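Local coordinates for protein hypothetical dTDP-4-dehydrorhamnose 3,5-epimerase (Sulfolobus tokodaii, PDB 2B9U) that probably catalyses the epimerization of dTDP-4-dehydro-6-deoxy-glucose at C3' and C5', a step in dTDP-L-rhamnose biosynthesis, and folds as a cupin-like jelly roll, at residues M1-E6 and V30-D35; F74-R79 and I127-I132; Q121-S126 and D151-E156. All blocks are in the same frame, centred on the assembly; numbering follows the deposited sequence.

Interaction 1 (M1-E6 and V30-D35)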
loop_
_atom_site.group_PDB
_atom_site.type_symbol
_atom_site.label_atom_id
_atom_site.label_comp_id
_atom_site.label_asym_id
_atom_site.label_seq_id
_atom_site.Cartn_x
_atom_site.Cartn_y
_atom_site.Cartn_z
ATOM N N MET A 1 -7.289 19.604 1.214
ATOM C CA MET A 1 -5.779 19.551 1.174
ATOM C C MET A 1 -5.016 18.505 2.059
ATOM O O MET A 1 -3.931 18.803 2.556
ATOM C CB MET A 1 -5.178 20.968 1.330
ATOM C CG MET A 1 -5.064 21.525 2.768
ATOM S SD MET A 1 -4.610 23.296 2.809
ATOM C CE MET A 1 -2.807 23.270 2.955
ATOM N N PRO A 2 -5.561 17.285 2.256
ATOM C CA PRO A 2 -4.596 16.193 2.501
ATOM C C PRO A 2 -3.877 15.794 1.196
ATOM O O PRO A 2 -2.795 15.193 1.224
ATOM C CB PRO A 2 -5.479 15.037 2.995
ATOM C CG PRO A 2 -6.819 15.660 3.294
ATOM C CD PRO A 2 -6.952 16.812 2.356
ATOM N N PHE A 3 -4.498 16.131 0.066
ATOM C CA PHE A 3 -3.950 15.870 -1.259
ATOM C C PHE A 3 -4.117 17.075 -2.194
ATOM O O PHE A 3 -5.031 17.884 -2.029
ATOM C CB PHE A 3 -4.626 14.651 -1.899
ATOM C CG PHE A 3 -4.617 13.417 -1.037
ATOM C CD1 PHE A 3 -3.537 12.530 -1.078
ATOM C CD2 PHE A 3 -5.688 13.137 -0.191
ATOM C CE1 PHE A 3 -3.517 11.389 -0.297
ATOM C CE2 PHE A 3 -5.681 11.979 0.612
ATOM C CZ PHE A 3 -4.590 11.100 0.553
ATOM N N GLU A 4 -3.221 17.163 -3.177
ATOM C CA GLU A 4 -3.396 18.019 -4.336
ATOM C C GLU A 4 -3.449 17.152 -5.585
ATOM O O GLU A 4 -2.642 16.249 -5.742
ATOM C CB GLU A 4 -2.259 19.032 -4.434
ATOM C CG GLU A 4 -2.360 20.116 -3.371
ATOM C CD GLU A 4 -1.588 21.380 -3.721
ATOM O OE1 GLU A 4 -0.694 21.342 -4.600
ATOM O OE2 GLU A 4 -1.885 22.423 -3.095
ATOM N N PHE A 5 -4.413 17.442 -6.460
ATOM C CA PHE A 5 -4.637 16.690 -7.691
ATOM C C PHE A 5 -4.337 17.547 -8.922
ATOM O O PHE A 5 -4.832 18.668 -9.035
ATOM C CB PHE A 5 -6.086 16.197 -7.743
ATOM C CG PHE A 5 -6.485 15.338 -6.564
ATOM C CD1 PHE A 5 -6.966 15.917 -5.390
ATOM C CD2 PHE A 5 -6.390 13.946 -6.634
ATOM C CE1 PHE A 5 -7.339 15.128 -4.298
ATOM C CE2 PHE A 5 -6.777 13.143 -5.549
ATOM C CZ PHE A 5 -7.240 13.742 -4.375
ATOM N N GLU A 6 -3.510 17.013 -9.826
ATOM C CA GLU A 6 -3.190 17.660 -11.096
ATOM C C GLU A 6 -3.567 16.788 -12.292
ATOM O O GLU A 6 -3.123 15.643 -12.396
ATOM C CB GLU A 6 -1.704 18.023 -11.172
ATOM C CG GLU A 6 -1.148 18.552 -9.853
ATOM C CD GLU A 6 0.193 19.263 -9.976
ATOM O OE1 GLU A 6 0.967 18.959 -10.908
ATOM O OE2 GLU A 6 0.468 20.128 -9.103
ATOM N N VAL A 30 -1.492 8.108 2.318
ATOM C CA VAL A 30 -1.251 7.812 0.928
ATOM C C VAL A 30 -2.561 7.916 0.112
ATOM O O VAL A 30 -2.583 8.535 -0.936
ATOM C CB VAL A 30 -0.564 6.431 0.761
ATOM C CG1 VAL A 30 -0.309 6.104 -0.710
ATOM C CG2 VAL A 30 0.738 6.375 1.588
ATOM N N PHE A 31 -3.635 7.318 0.619
ATOM C CA PHE A 31 -4.910 7.276 -0.062
ATOM C C PHE A 31 -6.014 7.376 0.983
ATOM O O PHE A 31 -5.881 6.812 2.071
ATOM C CB PHE A 31 -5.012 5.967 -0.867
ATOM C CG PHE A 31 -6.410 5.484 -1.071
ATOM C CD1 PHE A 31 -7.184 5.986 -2.101
ATOM C CD2 PHE A 31 -6.959 4.526 -0.230
ATOM C CE1 PHE A 31 -8.476 5.548 -2.298
ATOM C CE2 PHE A 31 -8.245 4.072 -0.426
ATOM C CZ PHE A 31 -9.013 4.594 -1.455
ATOM N N LYS A 32 -7.081 8.120 0.661
ATOM C CA LYS A 32 -8.288 8.210 1.511
ATOM C C LYS A 32 -9.535 8.186 0.648
ATOM O O LYS A 32 -9.696 9.018 -0.253
ATOM C CB LYS A 32 -8.321 9.485 2.360
ATOM C CG LYS A 32 -7.197 9.640 3.364
ATOM C CD LYS A 32 -7.270 10.981 4.070
ATOM C CE LYS A 32 -8.281 10.993 5.192
ATOM N NZ LYS A 32 -8.024 12.173 6.080
ATOM N N SER A 33 -10.415 7.234 0.942
ATOM C CA SER A 33 -11.590 6.954 0.116
ATOM C C SER A 33 -12.384 8.221 -0.250
ATOM O O SER A 33 -12.681 8.452 -1.418
ATOM C CB SER A 33 -12.500 5.944 0.824
ATOM O OG SER A 33 -13.708 5.769 0.108
ATOM N N GLU A 34 -12.693 9.036 0.755
ATOM C CA GLU A 34 -13.505 10.233 0.581
ATOM C C GLU A 34 -12.877 11.243 -0.372
ATOM O O GLU A 34 -13.547 11.737 -1.271
ATOM C CB GLU A 34 -13.763 10.877 1.946
ATOM C CG GLU A 34 -14.575 12.164 1.903
ATOM C CD GLU A 34 -15.309 12.415 3.205
ATOM O OE1 GLU A 34 -15.289 13.571 3.693
ATOM O OE2 GLU A 34 -15.893 11.443 3.744
ATOM N N ASP A 35 -11.601 11.551 -0.159
ATOM C CA ASP A 35 -10.886 12.503 -0.992
ATOM C C ASP A 35 -10.756 12.025 -2.444
ATOM O O ASP A 35 -10.899 12.820 -3.393
ATOM C CB ASP A 35 -9.503 12.782 -0.387
ATOM C CG ASP A 35 -9.582 13.510 0.957
ATOM O OD1 ASP A 35 -10.396 14.451 1.090
ATOM O OD2 ASP A 35 -8.816 13.163 1.880
#
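Phe-3 pushes its ring into the bend where the strand ending at Lys-32 gives way to the helix starting at Ser-33, overlapping Val-30, Lys-32 and Asp-35. The first torsion sets CG opposite the carbonyl carbon (chi1 -53°), which carries the ring out from strand 3-9 to the other segment. Ring atom CE1 of Phe-3 comes within 3.1 Å of the carbonyl O of Val-30, an oblique approach, while CZ of the same ring rests 3.9 Å from CA of Phe-31. The CE2 corner is met in the plane of the ring, by CG of Lys-32 at 3.9 Å and by OD2 of Asp-35 at 3.6 Å. The Asp-35 carboxylate is turned 66° from the Phe-3 ring, and an anionic oxygen at the rim meets the C-H side of the aromatic, which is probably mildly favourable. OD2 of Asp-35 also lies 3.5 Å from CG of Pro-2, whose ring crosses the aspartate at about a right angle. Lys-32 lends its aliphatic part: CB, CG and CD pass CE2 of Phe-3 at a slant, and the chain then bends at chi3 (80°) to send NZ to a long, weak ion pair with Glu-29. Phe-5 adds a lighter touch, its CZ 3.9 Å from the carbonyl O of Asp-35. The contact is therefore mainly van der Waals packing, with Asp-35 OD2 at the ring edge. In the fold, strands 3-9 and 25-32 both pair with strand 12-22, whose Ile-15 also touches Phe-3; Phe-36 of helix 33-37 stands edge-to-face with the Phe-3 ring, and Phe-31 and Lys-32 pair with a strand of the second subunit, carrying the sheet across the dimer interface.

Interaction 2 (F74-R79 and I127-I132)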
loop_
_atom_site.group_PDB
_atom_site.type_symbol
_atom_site.label_atom_id
_atom_site.label_comp_id
_atom_site.label_asym_id
_atom_site.label_seq_id
_atom_site.Cartn_x
_atom_site.Cartn_y
_atom_site.Cartn_z
ATOM N N PHE A 74 2.389 4.031 -6.747
ATOM C CA PHE A 74 3.038 4.698 -5.622
ATOM C C PHE A 74 4.413 4.045 -5.421
ATOM O O PHE A 74 4.557 2.819 -5.556
ATOM C CB PHE A 74 2.113 4.618 -4.383
ATOM C CG PHE A 74 2.728 5.131 -3.098
ATOM C CD1 PHE A 74 3.168 6.449 -2.984
ATOM C CD2 PHE A 74 2.843 4.290 -1.991
ATOM C CE1 PHE A 74 3.724 6.923 -1.788
ATOM C CE2 PHE A 74 3.398 4.756 -0.795
ATOM C CZ PHE A 74 3.848 6.070 -0.696
ATOM N N VAL A 75 5.421 4.875 -5.161
ATOM C CA VAL A 75 6.823 4.453 -5.031
ATOM C C VAL A 75 7.418 4.833 -3.668
ATOM O O VAL A 75 8.046 5.896 -3.529
ATOM C CB VAL A 75 7.700 5.015 -6.200
ATOM C CG1 VAL A 75 9.131 4.452 -6.136
ATOM C CG2 VAL A 75 7.038 4.687 -7.556
ATOM N N PRO A 76 7.183 3.994 -2.642
ATOM C CA PRO A 76 7.774 4.236 -1.315
ATOM C C PRO A 76 9.306 4.100 -1.223
ATOM O O PRO A 76 9.889 4.617 -0.269
ATOM C CB PRO A 76 7.064 3.206 -0.408
ATOM C CG PRO A 76 6.585 2.165 -1.339
ATOM C CD PRO A 76 6.280 2.827 -2.634
ATOM N N LYS A 77 9.944 3.400 -2.166
ATOM C CA LYS A 77 11.412 3.329 -2.208
ATOM C C LYS A 77 11.910 3.364 -3.655
ATOM O O LYS A 77 11.355 2.707 -4.504
ATOM C CB LYS A 77 11.935 2.084 -1.480
ATOM C CG LYS A 77 13.474 2.017 -1.314
ATOM C CD LYS A 77 13.882 0.835 -0.425
ATOM C CE LYS A 77 15.316 0.999 0.147
ATOM N NZ LYS A 77 16.359 0.931 -0.943
ATOM N N GLY A 78 12.944 4.158 -3.922
ATOM C CA GLY A 78 13.530 4.267 -5.260
ATOM C C GLY A 78 12.903 5.342 -6.138
ATOM O O GLY A 78 12.297 6.315 -5.641
ATOM N N ARG A 79 13.027 5.132 -7.445
ATOM C CA ARG A 79 12.699 6.121 -8.470
ATOM C C ARG A 79 12.284 5.344 -9.697
ATOM O O ARG A 79 13.028 4.463 -10.158
ATOM C CB ARG A 79 13.942 6.933 -8.874
ATOM C CG ARG A 79 14.503 7.931 -7.885
ATOM C CD ARG A 79 15.732 8.636 -8.503
ATOM N NE ARG A 79 15.406 9.444 -9.690
ATOM C CZ ARG A 79 16.209 9.650 -10.741
ATOM N NH1 ARG A 79 17.408 9.075 -10.821
ATOM N NH2 ARG A 79 15.786 10.418 -11.747
ATOM N N ILE A 127 10.732 -0.075 -5.032
ATOM C CA ILE A 127 9.494 -0.712 -4.603
ATOM C C ILE A 127 8.322 0.094 -5.118
ATOM O O ILE A 127 8.156 1.296 -4.797
ATOM C CB ILE A 127 9.397 -0.830 -3.064
ATOM C CG1 ILE A 127 10.527 -1.714 -2.523
ATOM C CG2 ILE A 127 8.040 -1.404 -2.646
ATOM C CD1 ILE A 127 10.852 -1.447 -1.071
ATOM N N VAL A 128 7.507 -0.584 -5.909
ATOM C CA VAL A 128 6.302 -0.006 -6.451
ATOM C C VAL A 128 5.112 -0.717 -5.816
ATOM O O VAL A 128 5.105 -1.952 -5.693
ATOM C CB VAL A 128 6.307 -0.118 -8.011
ATOM C CG1 VAL A 128 5.019 0.385 -8.639
ATOM C CG2 VAL A 128 7.490 0.641 -8.568
ATOM N N ILE A 129 4.142 0.082 -5.385
ATOM C CA ILE A 129 2.840 -0.379 -4.909
ATOM C C ILE A 129 1.802 -0.019 -5.955
ATOM O O ILE A 129 1.775 1.107 -6.471
ATOM C CB ILE A 129 2.446 0.288 -3.558
ATOM C CG1 ILE A 129 3.580 0.149 -2.540
ATOM C CG2 ILE A 129 1.100 -0.266 -3.024
ATOM C CD1 ILE A 129 3.540 -1.038 -1.644
ATOM N N TYR A 130 0.949 -0.985 -6.280
ATOM C CA TYR A 130 -0.143 -0.744 -7.224
ATOM C C TYR A 130 -1.474 -0.850 -6.481
ATOM O O TYR A 130 -1.824 -1.939 -6.001
ATOM C CB TYR A 130 -0.123 -1.792 -8.352
ATOM C CG TYR A 130 1.219 -2.181 -8.962
ATOM C CD1 TYR A 130 2.190 -2.867 -8.224
ATOM C CD2 TYR A 130 1.487 -1.922 -10.309
ATOM C CE1 TYR A 130 3.404 -3.259 -8.809
ATOM C CE2 TYR A 130 2.697 -2.312 -10.907
ATOM C CZ TYR A 130 3.649 -2.975 -10.147
ATOM O OH TYR A 130 4.835 -3.365 -10.730
ATOM N N PHE A 131 -2.216 0.246 -6.360
ATOM C CA PHE A 131 -3.568 0.156 -5.821
ATOM C C PHE A 131 -4.500 -0.032 -6.999
ATOM O O PHE A 131 -4.561 0.828 -7.894
ATOM C CB PHE A 131 -3.953 1.387 -5.007
ATOM C CG PHE A 131 -2.996 1.704 -3.899
ATOM C CD1 PHE A 131 -3.027 0.984 -2.708
ATOM C CD2 PHE A 131 -2.071 2.735 -4.039
ATOM C CE1 PHE A 131 -2.134 1.289 -1.672
ATOM C CE2 PHE A 131 -1.174 3.038 -3.023
ATOM C CZ PHE A 131 -1.212 2.315 -1.833
ATOM N N ILE A 132 -5.189 -1.171 -7.026
ATOM C CA ILE A 132 -5.947 -1.594 -8.222
ATOM C C ILE A 132 -7.443 -1.438 -7.988
ATOM O O ILE A 132 -7.979 -1.872 -6.950
ATOM C CB ILE A 132 -5.542 -3.042 -8.684
ATOM C CG1 ILE A 132 -4.104 -3.040 -9.187
ATOM C CG2 ILE A 132 -6.455 -3.602 -9.816
ATOM C CD1 ILE A 132 -3.424 -4.381 -9.068
#
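Phe-74 and Ile-129 form a hydrogen-bonded antiparallel pair, each serving the other as donor and acceptor. The bond from Ile-129 N to Phe-74 O is 2.8 Å long and almost straight (174°); the return bond, from Phe-74 N to Ile-129 O, is 3.0 Å, bent to 151° and lies in the carbonyl plane. A third bond joins Ile-127 N to Lys-77 O at 2.9 Å, its donor tilted 35° out of the carbonyl plane. Three residue steps on one strand thus match two on the other, a beta bulge, with Val-75 and Pro-76 set against Val-128. Inside it, Pro-76 has no N-H to offer. The carbonyl O of Ile-127 instead meets carbon: CA of Val-75 in a 3.4 Å CA-H...O contact, and CD of Pro-76 at 3.2 Å. O of Phe-74 takes a similar weak contact from CA of Val-128. On the other edge of strand 127-132, the backbone of Val-128 bonds with Ser-50 and that of Tyr-130 with Asn-48. Gly-78 N bonds to Glu-104 OE1, and the Phe-131 backbone bonds with Ile-72. On the face carrying Phe-74, Ile-127 and Ile-129, CD1 of Ile-127 lies against CB of Lys-77 at 3.7 Å. Beside these, Pro-76 CD lies 3.8 Å from CG1 of Ile-129, the two crossing nearly at right angles, and Phe-131 brings CE2 to 3.9 Å from CB of Phe-74. A serine in place of Pro-76, lacking the ring, would probably open a gap beside Ile-129 CG1 and Ile-127 CG2 and let the backbone turn more freely at this corner. A bulge at a corner, where the chain leaves one sheet for the other, fits the flattened jelly-roll barrel of the cupin clan.

Interaction 3 (Q121-S126 and D151-E156)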
loop_
_atom_site.group_PDB
_atom_site.type_symbol
_atom_site.label_atom_id
_atom_site.label_comp_id
_atom_site.label_asym_id
_atom_site.label_seq_id
_atom_site.Cartn_x
_atom_site.Cartn_y
_atom_site.Cartn_z
ATOM N N GLN A 121 10.128 2.091 -16.073
ATOM C CA GLN A 121 11.489 1.649 -15.835
ATOM C C GLN A 121 11.972 2.080 -14.446
ATOM O O GLN A 121 11.789 3.237 -14.035
ATOM C CB GLN A 121 12.452 2.142 -16.917
ATOM C CG GLN A 121 13.869 1.578 -16.739
ATOM C CD GLN A 121 14.780 1.878 -17.902
ATOM O OE1 GLN A 121 14.872 3.017 -18.366
ATOM N NE2 GLN A 121 15.477 0.860 -18.370
ATOM N N ALA A 122 12.564 1.136 -13.718
ATOM C CA ALA A 122 13.205 1.459 -12.443
ATOM C C ALA A 122 14.497 2.244 -12.710
ATOM O O ALA A 122 15.385 1.775 -13.434
ATOM C CB ALA A 122 13.464 0.186 -11.628
ATOM N N LEU A 123 14.568 3.458 -12.150
ATOM C CA LEU A 123 15.711 4.345 -12.313
ATOM C C LEU A 123 16.781 4.018 -11.264
ATOM O O LEU A 123 17.975 4.247 -11.455
ATOM C CB LEU A 123 15.255 5.825 -12.235
ATOM C CG LEU A 123 14.184 6.246 -13.253
ATOM C CD1 LEU A 123 13.799 7.701 -13.105
ATOM C CD2 LEU A 123 14.598 5.975 -14.712
ATOM N N GLU A 124 16.302 3.472 -10.156
ATOM C CA GLU A 124 17.079 2.950 -9.058
ATOM C C GLU A 124 16.348 1.660 -8.727
ATOM O O GLU A 124 15.238 1.426 -9.234
ATOM C CB GLU A 124 16.954 3.869 -7.824
ATOM C CG GLU A 124 17.655 5.203 -7.881
ATOM C CD GLU A 124 17.420 6.049 -6.619
ATOM O OE1 GLU A 124 17.061 5.503 -5.537
ATOM O OE2 GLU A 124 17.590 7.288 -6.715
ATOM N N ASP A 125 16.938 0.855 -7.852
ATOM C CA ASP A 125 16.238 -0.261 -7.207
ATOM C C ASP A 125 15.014 0.335 -6.547
ATOM O O ASP A 125 15.150 1.264 -5.744
ATOM C CB ASP A 125 17.117 -0.909 -6.130
ATOM C CG ASP A 125 18.149 -1.879 -6.696
ATOM O OD1 ASP A 125 18.355 -1.923 -7.927
ATOM O OD2 ASP A 125 18.760 -2.611 -5.882
ATOM N N SER A 126 13.831 -0.173 -6.901
ATOM C CA SER A 126 12.553 0.449 -6.515
ATOM C C SER A 126 11.466 -0.519 -6.045
ATOM O O SER A 126 11.290 -1.607 -6.612
ATOM C CB SER A 126 11.957 1.235 -7.689
ATOM O OG SER A 126 12.807 2.277 -8.093
ATOM N N ASP A 151 10.693 5.426 -25.300
ATOM C CA ASP A 151 12.128 5.631 -25.233
ATOM C C ASP A 151 12.496 5.751 -23.750
ATOM O O ASP A 151 12.181 6.738 -23.098
ATOM C CB ASP A 151 12.489 6.895 -26.043
ATOM C CG ASP A 151 13.985 7.143 -26.140
ATOM O OD1 ASP A 151 14.789 6.216 -25.924
ATOM O OD2 ASP A 151 14.363 8.287 -26.443
ATOM N N TRP A 152 13.115 4.699 -23.219
ATOM C CA TRP A 152 13.470 4.577 -21.807
ATOM C C TRP A 152 14.893 5.088 -21.600
ATOM O O TRP A 152 15.734 4.902 -22.479
ATOM C CB TRP A 152 13.386 3.107 -21.379
ATOM C CG TRP A 152 12.000 2.489 -21.547
ATOM C CD1 TRP A 152 11.609 1.590 -22.500
ATOM C CD2 TRP A 152 10.846 2.742 -20.741
ATOM N NE1 TRP A 152 10.287 1.272 -22.342
ATOM C CE2 TRP A 152 9.791 1.955 -21.262
ATOM C CE3 TRP A 152 10.600 3.549 -19.622
ATOM C CZ2 TRP A 152 8.509 1.950 -20.702
ATOM C CZ3 TRP A 152 9.323 3.545 -19.067
ATOM C CH2 TRP A 152 8.293 2.754 -19.613
ATOM N N PRO A 153 15.170 5.729 -20.444
ATOM C CA PRO A 153 16.505 6.337 -20.242
ATOM C C PRO A 153 17.668 5.376 -19.939
ATOM O O PRO A 153 18.816 5.676 -20.285
ATOM C CB PRO A 153 16.282 7.317 -19.080
ATOM C CG PRO A 153 15.112 6.765 -18.335
ATOM C CD PRO A 153 14.268 5.962 -19.301
ATOM N N ILE A 154 17.393 4.236 -19.313
ATOM C CA ILE A 154 18.460 3.295 -18.957
ATOM C C ILE A 154 18.619 2.239 -20.044
ATOM O O ILE A 154 17.637 1.627 -20.492
ATOM C CB ILE A 154 18.263 2.688 -17.549
ATOM C CG1 ILE A 154 18.358 3.794 -16.491
ATOM C CG2 ILE A 154 19.301 1.585 -17.262
ATOM C CD1 ILE A 154 17.810 3.402 -15.141
ATOM N N LYS A 155 19.874 2.056 -20.449
ATOM C CA LYS A 155 20.284 1.239 -21.575
ATOM C C LYS A 155 20.297 -0.241 -21.200
ATOM O O LYS A 155 19.926 -1.103 -22.005
ATOM C CB LYS A 155 21.696 1.687 -21.990
ATOM C CG LYS A 155 22.217 1.182 -23.325
ATOM C CD LYS A 155 23.460 2.009 -23.721
ATOM C CE LYS A 155 23.060 3.434 -24.214
ATOM N NZ LYS A 155 23.859 4.552 -23.584
ATOM N N GLU A 156 20.719 -0.531 -19.973
ATOM C CA GLU A 156 20.766 -1.909 -19.473
ATOM C C GLU A 156 19.379 -2.333 -19.008
ATOM O O GLU A 156 19.116 -2.456 -17.821
ATOM C CB GLU A 156 21.801 -2.059 -18.352
ATOM C CG GLU A 156 23.185 -1.447 -18.650
ATOM C CD GLU A 156 23.182 0.085 -18.707
ATOM O OE1 GLU A 156 22.276 0.716 -18.111
ATOM O OE2 GLU A 156 24.093 0.659 -19.354
#
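Gln-121, at the end of strand 116-122 in this jelly roll, reaches across to the loop 151-156 and ties it to the sheet. Polar contacts come first. The side-chain amide pairs with both backbone groups of one residue: Ile-154 N donates to Gln-121 OE1 at 3.0 Å, and Gln-121 NE2 donates to Ile-154 O at 3.1 Å (167°). That carbonyl oxygen lies within 7° of the amide plane of Gln-121. A flipped amide would put like groups together at both ends, so these bonds probably fix its orientation, and NE2 has a second acceptor in Gly-55 O. An extended chain, with CG opposite the backbone N (chi1 -175°), gives the glutamine the reach it needs.

Apolar packing adds to this pair. Leu-123 sends CD2 to CG of Pro-153 at 3.7 Å, crossing it nearly at a right angle, and the same methyl lies 4.1 Å from CD1 of Ile-154. That CD1 also settles near the carbonyl O of Ala-122 and the CA of Leu-123. Nearer the backbone, Trp-152 brings CE3 to within 3.6 Å of Gln-121 CB. Its indole N-H is used by Tyr-147 O, while Val-83 and Leu-60 touch the Trp-152 side chain from strands 79-86 and 57-63.

Close contacts that are not bonds complete the set. Besides taking the Ile-154 bond, Gln-121 OE1 slides past Pro-153, whose N has no hydrogen to give, and comes 3.1 Å from Pro-153 CD.

Overall arrangement
Interaction 1 closes first along the chain; interactions 2 and 3 then follow, with their segments alternating. Centres of 1 and 2 are 17 Å apart, those of 2 and 3 about 15 Å and of 1 and 3 about 28 Å. Interactions 1 and 2 share the larger sheet and meet where Val-30 CG1 packs 3.9 Å from both Phe-74 CD2 and Phe-131 CE2; both also touch the second subunit. Interaction 3 joins the end of strand 116-122 of the other sheet to a loop, within one subunit, and meets interaction 2 through Arg-79, whose N and O probably bond to Ser-126 OG and Leu-123 N. Together they run from the dimer interface across both sheets.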